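PDB 4RU1: monosaccharide ABC transporter substrate-binding protein, CUT2 family from Acidothermus cellulolyticus, which binds myo-inositol and probably serves as the extracytoplasmic solute-binding component of an ABC-type carbohydrate transporter. Local coordinates for residues L147-A152 with A208-L213. Sequence-based numbering, arbitrary orientation.
With INS (1,2,3,4,5,6-hexahydroxy-cyclohexane), chain M.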
loop_
_atom_site.group_PDB
_atom_site.type_symbol
_atom_site.label_atom_id
_atom_site.label_comp_id
_atom_site.label_asym_id
_atom_site.label_seq_id
_atom_site.Cartn_x
_atom_site.Cartn_y
_atom_site.Cartn_z
ATOM N N LEU A 147 -12.015 13.088 -8.035
ATOM C CA LEU A 147 -11.750 13.295 -6.611
ATOM C C LEU A 147 -10.876 12.189 -6.136
ATOM O O LEU A 147 -11.273 10.988 -6.173
ATOM C CB LEU A 147 -13.082 13.234 -5.883
ATOM C CG LEU A 147 -12.985 13.425 -4.401
ATOM C CD1 LEU A 147 -12.520 14.820 -4.064
ATOM C CD2 LEU A 147 -14.333 13.165 -3.721
ATOM N N CYS A 148 -9.682 12.542 -5.674
ATOM C CA CYS A 148 -8.764 11.545 -5.095
ATOM C C CYS A 148 -8.894 11.623 -3.583
ATOM O O CYS A 148 -8.771 12.714 -3.019
ATOM C CB CYS A 148 -7.348 11.880 -5.450
ATOM S SG CYS A 148 -6.952 11.404 -7.129
ATOM N N VAL A 149 -9.186 10.497 -2.934
ATOM C CA VAL A 149 -9.488 10.447 -1.486
ATOM C C VAL A 149 -8.317 9.830 -0.798
ATOM O O VAL A 149 -7.914 8.742 -1.168
ATOM C CB VAL A 149 -10.792 9.719 -1.192
ATOM C CG1 VAL A 149 -11.048 9.668 0.329
ATOM C CG2 VAL A 149 -11.942 10.414 -1.922
ATOM N N LEU A 150 -7.737 10.552 0.151
ATOM C CA LEU A 150 -6.549 10.095 0.893
ATOM C C LEU A 150 -6.919 9.874 2.340
ATOM O O LEU A 150 -7.433 10.800 2.970
ATOM C CB LEU A 150 -5.400 11.136 0.855
ATOM C CG LEU A 150 -4.922 11.461 -0.536
ATOM C CD1 LEU A 150 -5.535 12.763 -1.020
ATOM C CD2 LEU A 150 -3.390 11.619 -0.525
ATOM N N GLN A 151 -6.617 8.696 2.878
ATOM C CA GLN A 151 -7.035 8.371 4.221
ATOM C C GLN A 151 -6.074 8.740 5.310
ATOM O O GLN A 151 -6.336 8.412 6.479
ATOM C CB GLN A 151 -7.451 6.918 4.307
ATOM C CG GLN A 151 -6.306 5.911 4.212
ATOM C CD GLN A 151 -5.909 5.473 2.792
ATOM O OE1 GLN A 151 -6.154 6.134 1.794
ATOM N NE2 GLN A 151 -5.244 4.341 2.706
ATOM N N ALA A 152 -4.941 9.325 4.956
ATOM C CA ALA A 152 -3.961 9.801 5.935
ATOM C C ALA A 152 -3.237 10.932 5.254
ATOM O O ALA A 152 -3.175 10.996 4.012
ATOM C CB ALA A 152 -2.987 8.718 6.324
ATOM N N ALA A 208 -8.885 -0.371 -0.422
ATOM C CA ALA A 208 -10.158 -1.103 -0.618
ATOM C C ALA A 208 -11.232 -0.841 0.461
ATOM O O ALA A 208 -12.400 -0.732 0.135
ATOM C CB ALA A 208 -9.865 -2.598 -0.755
ATOM N N PRO A 209 -10.839 -0.704 1.736
ATOM C CA PRO A 209 -11.845 -0.347 2.723
ATOM C C PRO A 209 -12.469 0.996 2.440
ATOM O O PRO A 209 -13.686 1.177 2.594
ATOM C CB PRO A 209 -11.082 -0.385 4.029
ATOM C CG PRO A 209 -9.980 -1.341 3.784
ATOM C CD PRO A 209 -9.573 -1.084 2.378
ATOM N N ILE A 210 -11.669 1.942 1.974
ATOM C CA ILE A 210 -12.202 3.314 1.662
ATOM C C ILE A 210 -13.096 3.237 0.422
ATOM O O ILE A 210 -14.147 3.925 0.313
ATOM C CB ILE A 210 -11.057 4.301 1.417
ATOM C CG1 ILE A 210 -10.062 4.347 2.582
ATOM C CG2 ILE A 210 -11.634 5.701 1.207
ATOM C CD1 ILE A 210 -10.704 4.512 3.927
ATOM N N ALA A 211 -12.724 2.404 -0.581
ATOM C CA ALA A 211 -13.611 2.095 -1.670
ATOM C C ALA A 211 -15.004 1.725 -1.234
ATOM O O ALA A 211 -15.977 2.242 -1.824
ATOM C CB ALA A 211 -13.111 0.996 -2.551
ATOM N N GLN A 212 -15.131 0.882 -0.210
ATOM C CA GLN A 212 -16.457 0.467 0.244
ATOM C C GLN A 212 -17.281 1.618 0.696
ATOM O O GLN A 212 -18.451 1.730 0.372
ATOM C CB GLN A 212 -16.372 -0.588 1.353
ATOM C CG GLN A 212 -15.512 -1.768 1.084
ATOM C CD GLN A 212 -15.872 -2.406 -0.215
ATOM O OE1 GLN A 212 -17.053 -2.698 -0.413
ATOM N NE2 GLN A 212 -14.870 -2.646 -1.131
ATOM N N LEU A 213 -16.658 2.535 1.440
ATOM C CA LEU A 213 -17.304 3.697 1.988
ATOM C C LEU A 213 -17.713 4.670 0.874
ATOM O O LEU A 213 -18.719 5.324 0.946
ATOM C CB LEU A 213 -16.318 4.385 2.963
ATOM C CG LEU A 213 -15.998 3.495 4.154
ATOM C CD1 LEU A 213 -14.790 4.012 4.965
ATOM C CD2 LEU A 213 -17.215 3.283 5.103
HETATM C C1 INS M . -2.305 0.754 0.643
HETATM C C2 INS M . -3.429 1.258 1.535
HETATM C C3 INS M . -2.984 1.172 2.995
HETATM C C4 INS M . -1.643 1.822 3.252
HETATM C C5 INS M . -0.567 1.244 2.391
HETATM C C6 INS M . -0.902 1.289 0.925
HETATM O O1 INS M . -2.618 0.862 -0.755
HETATM O O2 INS M . -3.578 2.654 1.222
HETATM O O3 INS M . -4.007 1.847 3.753
HETATM O O4 INS M . -1.274 1.705 4.650
HETATM O O5 INS M . 0.691 1.941 2.535
HETATM O O6 INS M . 0.107 0.604 0.128
#
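A small, apolar helix-on-sheet contact joins V149, near the C-terminal end of strand 145-150, and Q151, just beyond it, to I210 in the first turn of helix 208-220, beside the inositol site. No hydrogen bond crosses between the two segments, and only 120 Å² is buried. I210 turns both of its branches to segment 147-152: CG2 lies 4.1 Å from CG1 of V149 in the strand, while CG1 and CD1 both lie against CB of Q151 after it, CG1 at 4.1 Å. The methyl of V149 that makes the contact is the one anti to the backbone N (chi1 179°). I190 of helix 183-196 also packs on V149.

Strand 145-150 pairs in parallel with 172-177 and with 202-205, the strand that leads into helix 208-220; this is the alternating strand-helix build of a periplasmic binding protein lobe, whose C-terminal strand ends border the ligand cleft. Q151 has two roles. Its CB packs on I210, whereas the chain, bent at chi2 (-87°), carries the amide to the ligand. NE2 of Q151 donates to O2 of the inositol at 2.8 Å and, more weakly, to the neighbouring O3 at 3.0 Å, with an N-H...O angle of 129° in the latter. D231, N108, R161 and the backbone oxygen of L206 are among the other groups that hydrogen-bond the same ligand.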